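Local coordinates for extracellular solute-binding protein, family 1 (Bifidobacterium longum subsp. infantis, PDB 6FTH) that probably captures human milk oligosaccharides outside the cell and delivers them to an ABC transporter for uptake, at residues Val30-Val35 / Cys58-Gln63; Ala84-His89 / Phe341-His346; Ile222-Asn227 / Val328-Ser333; Tyr236-Val241 / Val445-Pro450. All coordinates share one frame; numbering follows the deposited sequence.

Contact 1 (Val30-Val35 / Cys58-Gln63); sequences VSVLVV and CKIEWQ
Val30-Leu33 pair in parallel with Ile60-Gln63, the short strand axes approaching to 4.6 Å at an angle of 28°, and five backbone hydrogen bonds run from Val30 N to Lys59 O at one end to Val34 N to Gln63 O (2.8 Å) at the other. Between them, Val32 uses both of its backbone groups: its N reaches Glu61 O at 3.0 Å and its O receives Gln63 N. The side chains divide between two faces. On the face of Val30, Val32, Ile60 and Trp62, CG2 of Ile60 does double duty. It lies 3.3 Å above the centre of the Trp62 ring and also meets Val32 CG2 at 3.7 Å. Trp62 runs alongside Val32 and Val34, pointing the same way, and Val34 CG2 comes up to its edge, 3.7 Å from Trp62 CE3, while Val32 CG1 approaches CZ3 obliquely. With CG1 anti to the backbone N (chi1 -176°), Val32 turns that methyl to the indole and leaves CG2 for the isoleucine. Leu356 of helix 350-360 covers both Val32 and Ile60. On the other face the pairing is more mixed: Leu33 CD1 lies against the amide end of the extended Gln63, 3.9 Å from its CD, and Ser31 OG turns to the backbone N of Asp85 instead of crossing to Glu61. The principle illustrated is the beta-alpha-beta unit, in which helix 47-56 carries the chain from one parallel strand to its neighbour, here building one edge of a sheet in the two-lobed fold of solute-binding proteins.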
loop_
_atom_site.group_PDB
_atom_site.type_symbol
_atom_site.label_atom_id
_atom_site.label_comp_id
_atom_site.label_asym_id
_atom_site.label_seq_id
_atom_site.Cartn_x
_atom_site.Cartn_y
_atom_site.Cartn_z
ATOM N N VAL A 30 -23.573 21.088 -6.318
ATOM C CA VAL A 30 -22.810 19.874 -6.582
ATOM C C VAL A 30 -22.803 19.097 -5.281
ATOM O O VAL A 30 -22.299 19.589 -4.273
ATOM C CB VAL A 30 -21.365 20.189 -7.014
ATOM C CG1 VAL A 30 -20.581 18.892 -7.253
ATOM C CG2 VAL A 30 -21.344 21.072 -8.256
ATOM N N SER A 31 -23.369 17.895 -5.295
ATOM C CA SER A 31 -23.256 17.014 -4.141
ATOM C C SER A 31 -21.933 16.265 -4.215
ATOM O O SER A 31 -21.523 15.817 -5.288
ATOM C CB SER A 31 -24.415 16.018 -4.081
ATOM O OG SER A 31 -24.578 15.312 -5.304
ATOM N N VAL A 32 -21.248 16.177 -3.080
ATOM C CA VAL A 32 -19.916 15.580 -3.011
ATOM C C VAL A 32 -19.877 14.575 -1.866
ATOM O O VAL A 32 -19.893 14.958 -0.691
ATOM C CB VAL A 32 -18.815 16.632 -2.845
ATOM C CG1 VAL A 32 -17.454 15.953 -2.887
ATOM C CG2 VAL A 32 -18.904 17.690 -3.919
ATOM N N LEU A 33 -19.806 13.291 -2.206
ATOM C CA LEU A 33 -19.557 12.264 -1.207
ATOM C C LEU A 33 -18.055 12.166 -0.978
ATOM O O LEU A 33 -17.283 12.050 -1.942
ATOM C CB LEU A 33 -20.093 10.912 -1.683
ATOM C CG LEU A 33 -19.661 9.702 -0.845
ATOM C CD1 LEU A 33 -20.271 9.739 0.535
ATOM C CD2 LEU A 33 -20.045 8.399 -1.574
ATOM N N VAL A 34 -17.641 12.218 0.284
ATOM C CA VAL A 34 -16.236 12.050 0.644
ATOM C C VAL A 34 -16.136 10.935 1.668
ATOM O O VAL A 34 -16.703 11.037 2.760
ATOM C CB VAL A 34 -15.608 13.331 1.213
ATOM C CG1 VAL A 34 -14.096 13.134 1.411
ATOM C CG2 VAL A 34 -15.920 14.543 0.353
ATOM N N VAL A 35 -15.418 9.883 1.316
ATOM C CA VAL A 35 -15.082 8.805 2.235
ATOM C C VAL A 35 -13.845 9.272 2.992
ATOM O O VAL A 35 -12.827 9.620 2.378
ATOM C CB VAL A 35 -14.823 7.493 1.480
ATOM C CG1 VAL A 35 -14.521 6.363 2.437
ATOM C CG2 VAL A 35 -16.009 7.143 0.567
ATOM N N CYS A 58 -19.821 27.742 -6.665
ATOM C CA CYS A 58 -20.905 26.773 -6.629
ATOM C C CYS A 58 -21.269 26.529 -5.177
ATOM O O CYS A 58 -20.620 27.029 -4.258
ATOM C CB CYS A 58 -20.518 25.457 -7.326
ATOM S SG CYS A 58 -19.324 24.469 -6.414
ATOM N N LYS A 59 -22.337 25.778 -4.971
ATOM C CA LYS A 59 -22.716 25.334 -3.640
ATOM C C LYS A 59 -22.368 23.860 -3.532
ATOM O O LYS A 59 -22.851 23.055 -4.337
ATOM C CB LYS A 59 -24.209 25.545 -3.406
ATOM C CG LYS A 59 -24.709 24.970 -2.091
ATOM C CD LYS A 59 -24.092 25.677 -0.900
ATOM C CE LYS A 59 -24.351 24.921 0.391
ATOM N NZ LYS A 59 -25.601 24.114 0.300
ATOM N N ILE A 60 -21.535 23.515 -2.549
ATOM C CA ILE A 60 -21.138 22.128 -2.306
ATOM C C ILE A 60 -21.989 21.567 -1.179
ATOM O O ILE A 60 -22.016 22.108 -0.066
ATOM C CB ILE A 60 -19.644 22.007 -1.982
ATOM C CG1 ILE A 60 -18.805 22.491 -3.169
ATOM C CG2 ILE A 60 -19.313 20.555 -1.631
ATOM C CD1 ILE A 60 -17.321 22.574 -2.881
ATOM N N GLU A 61 -22.670 20.470 -1.460
ATOM C CA GLU A 61 -23.382 19.715 -0.437
ATOM C C GLU A 61 -22.515 18.516 -0.073
ATOM O O GLU A 61 -22.526 17.493 -0.767
ATOM C CB GLU A 61 -24.749 19.303 -0.966
ATOM C CG GLU A 61 -25.631 20.505 -1.265
ATOM C CD GLU A 61 -27.087 20.141 -1.498
ATOM O OE1 GLU A 61 -27.383 18.948 -1.744
ATOM O OE2 GLU A 61 -27.931 21.056 -1.436
ATOM N N TRP A 62 -21.769 18.642 1.023
ATOM C CA TRP A 62 -20.850 17.592 1.438
ATOM C C TRP A 62 -21.628 16.469 2.111
ATOM O O TRP A 62 -22.559 16.709 2.890
ATOM C CB TRP A 62 -19.815 18.130 2.434
ATOM C CG TRP A 62 -18.898 19.237 1.948
ATOM C CD1 TRP A 62 -18.976 20.559 2.268
ATOM C CD2 TRP A 62 -17.747 19.104 1.096
ATOM N NE1 TRP A 62 -17.966 21.257 1.669
ATOM C CE2 TRP A 62 -17.197 20.392 0.939
ATOM C CE3 TRP A 62 -17.141 18.030 0.442
ATOM C CZ2 TRP A 62 -16.077 20.632 0.164
ATOM C CZ3 TRP A 62 -16.029 18.274 -0.329
ATOM C CH2 TRP A 62 -15.507 19.571 -0.462
ATOM N N GLN A 63 -21.244 15.234 1.799
ATOM C CA GLN A 63 -21.727 14.048 2.487
ATOM C C GLN A 63 -20.495 13.247 2.876
ATOM O O GLN A 63 -19.695 12.888 2.011
ATOM C CB GLN A 63 -22.616 13.215 1.565
ATOM C CG GLN A 63 -23.176 11.973 2.237
ATOM C CD GLN A 63 -23.905 11.061 1.264
ATOM O OE1 GLN A 63 -24.230 11.458 0.138
ATOM N NE2 GLN A 63 -24.158 9.826 1.695
#

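Contact 2 (Ala84-His89 / Phe341-His346); sequences ADVSLH and FSLSSH
Ser87 and Ser342 are joined twice over, directly from Ser87 N to Ser342 O and again through a water that spends both its protons on carbonyl oxygens, 2.8 Å from Ala84 O and 3.0 Å from Ser342 O. Ser87 OG donates to the same water at 2.7 Å, which ties the serine side chain to the backbone of both segments. The direct bond to Ser342 O lies in the carbonyl plane, and Ser342 N returns a bond to Ser87 O. These two serines thus form the hydrogen-bonded pair of an antiparallel bridge, and beside them Val86 and Leu343 form a non-hydrogen-bonded pair. Strand 339-343 is the antiparallel edge of an otherwise parallel sheet, consistent with the type II periplasmic-binding-protein topology, in which the chain visits the second lobe before returning to the first. Phe341, with CG anti to the backbone N (chi1 -174°), reaches across to two residues of the partner strand: Val86 CG1 meets its CE2 at 3.4 Å and Leu88 CD2 meets CD2 at 3.5 Å, both obliquely. Ala357 of helix 350-360 also touches this ring. Farther along, Ser344 N bonds to Asp85 O, and Ser344 OG accepts from His346 N at 3.0 Å, forming an ST turn.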
loop_
_atom_site.group_PDB
_atom_site.type_symbol
_atom_site.label_atom_id
_atom_site.label_comp_id
_atom_site.label_asym_id
_atom_site.label_seq_id
_atom_site.Cartn_x
_atom_site.Cartn_y
_atom_site.Cartn_z
ATOM N N ALA A 84 -23.605 10.257 -5.651
ATOM C CA ALA A 84 -23.470 11.703 -5.601
ATOM C C ALA A 84 -22.898 12.216 -6.919
ATOM O O ALA A 84 -22.314 11.464 -7.709
ATOM C CB ALA A 84 -22.533 12.098 -4.466
ATOM N N ASP A 85 -23.082 13.514 -7.169
ATOM C CA ASP A 85 -22.518 14.108 -8.375
ATOM C C ASP A 85 -21.023 13.822 -8.459
ATOM O O ASP A 85 -20.504 13.421 -9.511
ATOM C CB ASP A 85 -22.746 15.620 -8.382
ATOM C CG ASP A 85 -24.216 15.999 -8.414
ATOM O OD1 ASP A 85 -25.055 15.178 -8.865
ATOM O OD2 ASP A 85 -24.516 17.137 -7.990
ATOM N N VAL A 86 -20.323 14.046 -7.355
ATOM C CA VAL A 86 -18.891 13.800 -7.239
ATOM C C VAL A 86 -18.667 12.913 -6.025
ATOM O O VAL A 86 -19.265 13.140 -4.969
ATOM C CB VAL A 86 -18.132 15.124 -7.043
ATOM C CG1 VAL A 86 -16.679 14.857 -6.693
ATOM C CG2 VAL A 86 -18.235 15.993 -8.292
ATOM N N SER A 87 -17.816 11.899 -6.171
ATOM C CA SER A 87 -17.434 11.061 -5.051
ATOM C C SER A 87 -15.914 10.983 -4.966
ATOM O O SER A 87 -15.238 10.750 -5.979
ATOM C CB SER A 87 -18.044 9.670 -5.185
ATOM O OG SER A 87 -19.440 9.754 -5.436
ATOM N N LEU A 88 -15.396 11.150 -3.754
ATOM C CA LEU A 88 -13.965 11.148 -3.473
ATOM C C LEU A 88 -13.611 9.953 -2.587
ATOM O O LEU A 88 -14.228 9.757 -1.528
ATOM C CB LEU A 88 -13.556 12.432 -2.754
ATOM C CG LEU A 88 -13.982 13.769 -3.379
ATOM C CD1 LEU A 88 -13.367 14.907 -2.557
ATOM C CD2 LEU A 88 -13.628 13.904 -4.893
ATOM N N HIS A 89 -12.598 9.169 -2.992
ATOM C CA HIS A 89 -12.120 8.031 -2.193
ATOM C C HIS A 89 -13.204 6.954 -2.088
ATOM O O HIS A 89 -13.303 6.234 -1.086
ATOM C CB HIS A 89 -11.596 8.486 -0.816
ATOM C CG HIS A 89 -11.006 7.393 0.047
ATOM N ND1 HIS A 89 -10.378 6.275 -0.464
ATOM C CD2 HIS A 89 -10.945 7.265 1.395
ATOM C CE1 HIS A 89 -9.968 5.503 0.528
ATOM N NE2 HIS A 89 -10.302 6.078 1.666
ATOM N N PHE A 341 -11.516 10.458 -7.558
ATOM C CA PHE A 341 -12.547 11.367 -8.057
ATOM C C PHE A 341 -13.365 10.683 -9.132
ATOM O O PHE A 341 -12.809 10.249 -10.150
ATOM C CB PHE A 341 -11.907 12.629 -8.662
ATOM C CG PHE A 341 -12.905 13.688 -9.084
ATOM C CD1 PHE A 341 -13.610 13.576 -10.279
ATOM C CD2 PHE A 341 -13.125 14.805 -8.289
ATOM C CE1 PHE A 341 -14.526 14.551 -10.666
ATOM C CE2 PHE A 341 -14.050 15.780 -8.668
ATOM C CZ PHE A 341 -14.759 15.637 -9.849
ATOM N N SER A 342 -14.679 10.593 -8.948
ATOM C CA SER A 342 -15.554 10.106 -10.003
ATOM C C SER A 342 -16.783 11.000 -10.079
ATOM O O SER A 342 -17.259 11.488 -9.052
ATOM C CB SER A 342 -15.993 8.650 -9.768
ATOM O OG SER A 342 -14.911 7.728 -9.886
ATOM N N LEU A 343 -17.253 11.231 -11.298
ATOM C CA LEU A 343 -18.364 12.132 -11.596
ATOM C C LEU A 343 -19.539 11.305 -12.093
ATOM O O LEU A 343 -19.383 10.493 -13.004
ATOM C CB LEU A 343 -17.955 13.113 -12.698
ATOM C CG LEU A 343 -18.969 14.124 -13.244
ATOM C CD1 LEU A 343 -19.541 15.003 -12.146
ATOM C CD2 LEU A 343 -18.320 14.979 -14.322
ATOM N N SER A 344 -20.712 11.524 -11.513
ATOM C CA SER A 344 -21.904 10.832 -11.981
ATOM C C SER A 344 -22.223 11.251 -13.409
ATOM O O SER A 344 -22.185 12.437 -13.750
ATOM C CB SER A 344 -23.100 11.188 -11.096
ATOM O OG SER A 344 -24.300 10.744 -11.705
ATOM N N SER A 345 -22.561 10.267 -14.244
ATOM C CA SER A 345 -22.967 10.567 -15.608
ATOM C C SER A 345 -24.257 11.368 -15.644
ATOM O O SER A 345 -24.576 11.961 -16.679
ATOM C CB SER A 345 -23.168 9.270 -16.381
ATOM O OG SER A 345 -24.180 8.509 -15.760
ATOM N N HIS A 346 -24.997 11.410 -14.538
ATOM C CA HIS A 346 -26.247 12.149 -14.486
ATOM C C HIS A 346 -26.163 13.367 -13.572
ATOM O O HIS A 346 -27.191 13.948 -13.219
ATOM C CB HIS A 346 -27.376 11.192 -14.107
ATOM C CG HIS A 346 -27.408 9.974 -14.982
ATOM N ND1 HIS A 346 -27.302 8.690 -14.490
ATOM C CD2 HIS A 346 -27.458 9.856 -16.330
ATOM C CE1 HIS A 346 -27.328 7.831 -15.498
ATOM N NE2 HIS A 346 -27.420 8.515 -16.625
HETATM O O HOH W 1 -19.834 10.280 -8.062
#

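Contact 3 (Ile222-Asn227 / Val328-Ser333); sequences IVTGFN and VWDGSS
An Asx turn headed by Asp330 joins two irregular segments without a sheet: OD2 of its buried carboxylate holds loop 222-227, while OD1 closes the turn within its own segment. Asp330 OD1 does so by accepting from Ser332 N, which comes from above the carboxylate plane, and it also receives Ser332 OG on its syn side at 2.7 Å. OD2 faces the other loop. Phe226 N donates to its syn lone pair at 2.9 Å, and Thr224 OG1 arrives on the anti side at 2.7 Å, 23° out of the plane. The carboxylate reaches this position because CG lies anti to the backbone N (chi1 -175°). Thr151 OG1 also bonds OD1, and these donors together would probably stabilise the buried carboxylate. Replacing Asp330 by an alanine would probably leave Phe226 N and the Thr224 hydroxyl without their common acceptor, and the Ser332 hydroxyl without the acceptor for its proton. Next to the carboxylate, Gly331 N donates to Thr224 O at 2.8 Å, a nearly straight bond, and Thr224 CB rests over the centre of the Phe226 ring. At the start of the contact the valines cross at about a right angle, Val223 CG2 touching Val328 CG2 at 3.7 Å. At its far end Ser332 OG, besides donating to Asp330, accepts from Asn227 N at 3.0 Å and from a water at 2.8 Å.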
loop_
_atom_site.group_PDB
_atom_site.type_symbol
_atom_site.label_atom_id
_atom_site.label_comp_id
_atom_site.label_asym_id
_atom_site.label_seq_id
_atom_site.Cartn_x
_atom_site.Cartn_y
_atom_site.Cartn_z
ATOM N N ILE A 222 12.082 -13.523 -6.433
ATOM C CA ILE A 222 10.735 -13.175 -6.896
ATOM C C ILE A 222 10.377 -11.814 -6.318
ATOM O O ILE A 222 10.369 -11.633 -5.093
ATOM C CB ILE A 222 9.703 -14.244 -6.507
ATOM C CG1 ILE A 222 9.950 -15.534 -7.309
ATOM C CG2 ILE A 222 8.260 -13.740 -6.739
ATOM C CD1 ILE A 222 9.079 -16.712 -6.870
ATOM N N VAL A 223 10.085 -10.852 -7.197
ATOM C CA VAL A 223 9.751 -9.490 -6.773
ATOM C C VAL A 223 8.309 -9.456 -6.288
ATOM O O VAL A 223 7.380 -9.754 -7.048
ATOM C CB VAL A 223 9.939 -8.485 -7.921
ATOM C CG1 VAL A 223 9.663 -7.070 -7.418
ATOM C CG2 VAL A 223 11.309 -8.577 -8.504
ATOM N N THR A 224 8.110 -9.077 -5.033
ATOM C CA THR A 224 6.756 -8.884 -4.518
ATOM C C THR A 224 6.269 -7.455 -4.766
ATOM O O THR A 224 7.043 -6.535 -5.070
ATOM C CB THR A 224 6.650 -9.211 -3.018
ATOM O OG1 THR A 224 7.445 -8.289 -2.259
ATOM C CG2 THR A 224 7.141 -10.618 -2.695
ATOM N N GLY A 225 4.953 -7.286 -4.668
ATOM C CA GLY A 225 4.339 -5.974 -4.827
ATOM C C GLY A 225 3.148 -5.832 -3.907
ATOM O O GLY A 225 1.998 -5.696 -4.342
ATOM N N PHE A 226 3.430 -5.846 -2.618
ATOM C CA PHE A 226 2.376 -6.025 -1.633
ATOM C C PHE A 226 1.632 -4.742 -1.243
ATOM O O PHE A 226 0.709 -4.819 -0.422
ATOM C CB PHE A 226 2.896 -6.779 -0.397
ATOM C CG PHE A 226 3.236 -8.247 -0.640
ATOM C CD1 PHE A 226 2.751 -8.960 -1.725
ATOM C CD2 PHE A 226 4.058 -8.919 0.252
ATOM C CE1 PHE A 226 3.077 -10.302 -1.901
ATOM C CE2 PHE A 226 4.402 -10.235 0.069
ATOM C CZ PHE A 226 3.893 -10.940 -1.012
ATOM N N ASN A 227 1.964 -3.572 -1.799
ATOM C CA ASN A 227 1.123 -2.403 -1.529
ATOM C C ASN A 227 -0.256 -2.580 -2.162
ATOM O O ASN A 227 -1.269 -2.168 -1.581
ATOM C CB ASN A 227 1.737 -1.112 -2.063
ATOM C CG ASN A 227 2.872 -0.536 -1.204
ATOM O OD1 ASN A 227 3.538 -1.227 -0.436
ATOM N ND2 ASN A 227 3.113 0.766 -1.392
ATOM N N VAL A 328 16.174 -9.516 -4.673
ATOM C CA VAL A 328 15.382 -8.335 -5.007
ATOM C C VAL A 328 14.731 -7.813 -3.736
ATOM O O VAL A 328 14.948 -8.356 -2.656
ATOM C CB VAL A 328 14.349 -8.628 -6.112
ATOM C CG1 VAL A 328 15.100 -9.023 -7.395
ATOM C CG2 VAL A 328 13.328 -9.733 -5.689
ATOM N N TRP A 329 13.948 -6.741 -3.859
ATOM C CA TRP A 329 13.081 -6.290 -2.786
ATOM C C TRP A 329 11.769 -5.841 -3.427
ATOM O O TRP A 329 11.689 -5.631 -4.637
ATOM C CB TRP A 329 13.736 -5.219 -1.883
ATOM C CG TRP A 329 12.866 -4.862 -0.731
ATOM C CD1 TRP A 329 12.251 -3.658 -0.499
ATOM C CD2 TRP A 329 12.462 -5.733 0.330
ATOM N NE1 TRP A 329 11.488 -3.732 0.628
ATOM C CE2 TRP A 329 11.602 -4.992 1.164
ATOM C CE3 TRP A 329 12.722 -7.071 0.638
ATOM C CZ2 TRP A 329 11.009 -5.544 2.282
ATOM C CZ3 TRP A 329 12.123 -7.616 1.758
ATOM C CH2 TRP A 329 11.285 -6.859 2.556
ATOM N N ASP A 330 10.734 -5.736 -2.595
ATOM C CA ASP A 330 9.388 -5.389 -3.041
ATOM C C ASP A 330 9.412 -4.168 -3.949
ATOM O O ASP A 330 10.040 -3.158 -3.638
ATOM C CB ASP A 330 8.533 -5.124 -1.786
ATOM C CG ASP A 330 7.084 -4.861 -2.094
ATOM O OD1 ASP A 330 6.751 -3.701 -2.454
ATOM O OD2 ASP A 330 6.284 -5.833 -1.950
ATOM N N GLY A 331 8.668 -4.256 -5.049
ATOM C CA GLY A 331 8.700 -3.237 -6.069
ATOM C C GLY A 331 7.561 -2.247 -6.033
ATOM O O GLY A 331 7.356 -1.523 -7.015
ATOM N N SER A 332 6.795 -2.208 -4.950
ATOM C CA SER A 332 5.651 -1.329 -4.896
ATOM C C SER A 332 6.069 0.140 -4.817
ATOM O O SER A 332 7.231 0.503 -4.602
ATOM C CB SER A 332 4.823 -1.604 -3.637
ATOM O OG SER A 332 4.416 -2.954 -3.488
ATOM N N SER A 333 5.047 0.980 -4.954
ATOM C CA SER A 333 5.119 2.417 -4.792
ATOM C C SER A 333 3.995 2.853 -3.873
ATOM O O SER A 333 2.852 2.430 -4.048
ATOM C CB SER A 333 4.951 3.111 -6.145
ATOM O OG SER A 333 4.657 4.498 -5.969
HETATM O O HOH W 2 2.156 -2.716 -5.193
#

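Contact 4 (Tyr236-Val241 / Val445-Pro450); sequences YAKNGV and VKDYIP
Asp447 presents its flat carboxylate to the turn of Lys238-Val241: Asn239 N meets OD1 nearly head on, in line with its C-O bond, at 2.9 Å and with an N-H...O angle of 176°, while OD2 is held by the backbone N of Asp443. A water that donates to OD1 also accepts a weak bond from Asn239 ND2. The turn is the type I' reversal of a two-residue beta hairpin, closed by paired bonds between Lys238 and Val241, with Asn239 and Gly240 at its two corners, a sequence familiar in such turns. Both corner N-H groups point to the loop 445-450, for Gly240 N donates to Lys446 O at 2.8 Å. The principle is that a hairpin tip, whose outward N-H groups have no strand partner, can be received by acceptors of a distant loop. With CG beside its own backbone N (chi1 -56°), Asp447 brings the carboxylate up against the tip. A leucine in place of Asp447 would probably leave Asn239 N and Asp443 N without their acceptor and loosen the hold of the loop on the turn. Nearer the hairpin strand, Ala237 CB and Ile449 CG1 make an apolar contact at 3.9 Å, and the Ile449 CD1 methyl packs against the Tyr236 carbonyl oxygen, CD1 to O 3.8 Å. Tyr448 N, beside this alanine, is buried without a partner. The neighbouring carbonyls, Ala237 O and Asp447 O, stand 3.1 Å apart with no bond between them; a water bridges instead, accepting from Ala237 N at 3.2 Å and probably donating to Asp447 O at 2.9 Å.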
loop_
_atom_site.group_PDB
_atom_site.type_symbol
_atom_site.label_atom_id
_atom_site.label_comp_id
_atom_site.label_asym_id
_atom_site.label_seq_id
_atom_site.Cartn_x
_atom_site.Cartn_y
_atom_site.Cartn_z
ATOM N N TYR A 236 3.317 -12.959 -10.013
ATOM C CA TYR A 236 4.535 -12.210 -10.249
ATOM C C TYR A 236 4.876 -12.298 -11.721
ATOM O O TYR A 236 4.228 -13.010 -12.486
ATOM C CB TYR A 236 5.708 -12.719 -9.422
ATOM C CG TYR A 236 6.282 -14.060 -9.797
ATOM C CD1 TYR A 236 5.649 -15.237 -9.403
ATOM C CD2 TYR A 236 7.485 -14.148 -10.483
ATOM C CE1 TYR A 236 6.180 -16.460 -9.717
ATOM C CE2 TYR A 236 8.016 -15.365 -10.816
ATOM C CZ TYR A 236 7.370 -16.525 -10.416
ATOM O OH TYR A 236 7.878 -17.775 -10.704
ATOM N N ALA A 237 5.896 -11.550 -12.114
ATOM C CA ALA A 237 6.404 -11.609 -13.478
ATOM C C ALA A 237 7.920 -11.689 -13.448
ATOM O O ALA A 237 8.572 -11.148 -12.553
ATOM C CB ALA A 237 5.987 -10.399 -14.312
ATOM N N LYS A 238 8.477 -12.371 -14.442
ATOM C CA LYS A 238 9.918 -12.369 -14.644
ATOM C C LYS A 238 10.163 -12.508 -16.136
ATOM O O LYS A 238 9.556 -13.366 -16.778
ATOM C CB LYS A 238 10.564 -13.544 -13.898
ATOM C CG LYS A 238 11.821 -13.208 -13.158
ATOM C CD LYS A 238 12.494 -14.459 -12.607
ATOM C CE LYS A 238 12.215 -14.647 -11.128
ATOM N NZ LYS A 238 13.142 -15.680 -10.580
ATOM N N ASN A 239 11.015 -11.646 -16.689
ATOM C CA ASN A 239 11.340 -11.712 -18.115
ATOM C C ASN A 239 10.092 -11.611 -18.980
ATOM O O ASN A 239 10.021 -12.210 -20.055
ATOM C CB ASN A 239 12.075 -13.010 -18.462
ATOM C CG ASN A 239 13.192 -13.315 -17.519
ATOM O OD1 ASN A 239 13.183 -14.348 -16.824
ATOM N ND2 ASN A 239 14.144 -12.432 -17.467
ATOM N N GLY A 240 9.089 -10.853 -18.542
ATOM C CA GLY A 240 7.860 -10.651 -19.301
ATOM C C GLY A 240 6.872 -11.796 -19.243
ATOM O O GLY A 240 5.882 -11.782 -19.988
ATOM N N VAL A 241 7.112 -12.771 -18.369
ATOM C CA VAL A 241 6.282 -13.965 -18.228
ATOM C C VAL A 241 5.628 -13.908 -16.856
ATOM O O VAL A 241 6.324 -13.813 -15.832
ATOM C CB VAL A 241 7.109 -15.249 -18.390
ATOM C CG1 VAL A 241 6.235 -16.485 -18.288
ATOM C CG2 VAL A 241 7.898 -15.232 -19.714
ATOM N N VAL A 445 9.179 -3.226 -15.468
ATOM C CA VAL A 445 8.153 -3.668 -16.401
ATOM C C VAL A 445 8.219 -5.167 -16.659
ATOM O O VAL A 445 7.183 -5.831 -16.682
ATOM C CB VAL A 445 8.249 -2.888 -17.722
ATOM C CG1 VAL A 445 7.246 -3.429 -18.722
ATOM C CG2 VAL A 445 8.042 -1.422 -17.488
ATOM N N LYS A 446 9.416 -5.723 -16.844
ATOM C CA LYS A 446 9.547 -7.126 -17.225
ATOM C C LYS A 446 9.525 -8.073 -16.030
ATOM O O LYS A 446 9.164 -9.246 -16.195
ATOM C CB LYS A 446 10.809 -7.348 -18.066
ATOM C CG LYS A 446 10.745 -6.513 -19.349
ATOM C CD LYS A 446 11.681 -6.994 -20.434
ATOM C CE LYS A 446 13.086 -6.610 -20.134
ATOM N NZ LYS A 446 13.993 -7.336 -21.102
ATOM N N ASP A 447 9.845 -7.583 -14.816
ATOM C CA ASP A 447 9.977 -8.428 -13.633
ATOM C C ASP A 447 8.982 -8.039 -12.538
ATOM O O ASP A 447 9.192 -8.369 -11.363
ATOM C CB ASP A 447 11.407 -8.378 -13.075
ATOM C CG ASP A 447 12.464 -8.754 -14.091
ATOM O OD1 ASP A 447 12.208 -9.642 -14.918
ATOM O OD2 ASP A 447 13.575 -8.182 -14.031
ATOM N N TYR A 448 7.920 -7.336 -12.912
ATOM C CA TYR A 448 6.933 -6.811 -11.974
ATOM C C TYR A 448 5.681 -6.536 -12.784
ATOM O O TYR A 448 5.765 -5.888 -13.834
ATOM C CB TYR A 448 7.458 -5.494 -11.361
ATOM C CG TYR A 448 6.562 -4.848 -10.325
ATOM C CD1 TYR A 448 6.660 -5.203 -9.003
ATOM C CD2 TYR A 448 5.645 -3.857 -10.678
ATOM C CE1 TYR A 448 5.846 -4.609 -8.046
ATOM C CE2 TYR A 448 4.854 -3.245 -9.724
ATOM C CZ TYR A 448 4.966 -3.648 -8.424
ATOM O OH TYR A 448 4.146 -3.061 -7.478
ATOM N N ILE A 449 4.532 -7.030 -12.333
ATOM C CA ILE A 449 3.263 -6.715 -12.983
ATOM C C ILE A 449 2.890 -5.284 -12.621
ATOM O O ILE A 449 2.599 -5.019 -11.447
ATOM C CB ILE A 449 2.169 -7.694 -12.547
ATOM C CG1 ILE A 449 2.572 -9.137 -12.892
ATOM C CG2 ILE A 449 0.848 -7.292 -13.179
ATOM C CD1 ILE A 449 1.716 -10.159 -12.166
ATOM N N PRO A 450 2.926 -4.333 -13.554
ATOM C CA PRO A 450 2.700 -2.933 -13.165
ATOM C C PRO A 450 1.342 -2.702 -12.526
ATOM O O PRO A 450 0.342 -3.383 -12.816
ATOM C CB PRO A 450 2.854 -2.158 -14.484
ATOM C CG PRO A 450 3.797 -2.997 -15.281
ATOM C CD PRO A 450 3.367 -4.425 -14.958
HETATM O O HOH W 3 7.149 -9.710 -9.848
HETATM O O HOH W 4 13.800 -9.105 -17.248
#

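The four contacts fall into two pairs. Contacts 1 and 2 lie 9 Å apart, centre to centre, in one sheet, where strands 29-36 and 86-88 are neighbours; strands 59-66 and 339-343 form its outer edges. Contacts 3 and 4, centres 11 Å apart, touch where Tyr448 packs on Gly331 and Ser332 and where Ile222 meets Tyr236. Between the pairs, centres stand 32 to 41 Å apart. Along the chain contact 1 closes first, contact 3 is nested within the span closed by contact 2, and contact 4 crosses both. The chain therefore leaves the first sheet, returns to it at 341-346, and leaves again, the interwoven path expected of a two-lobed binding protein.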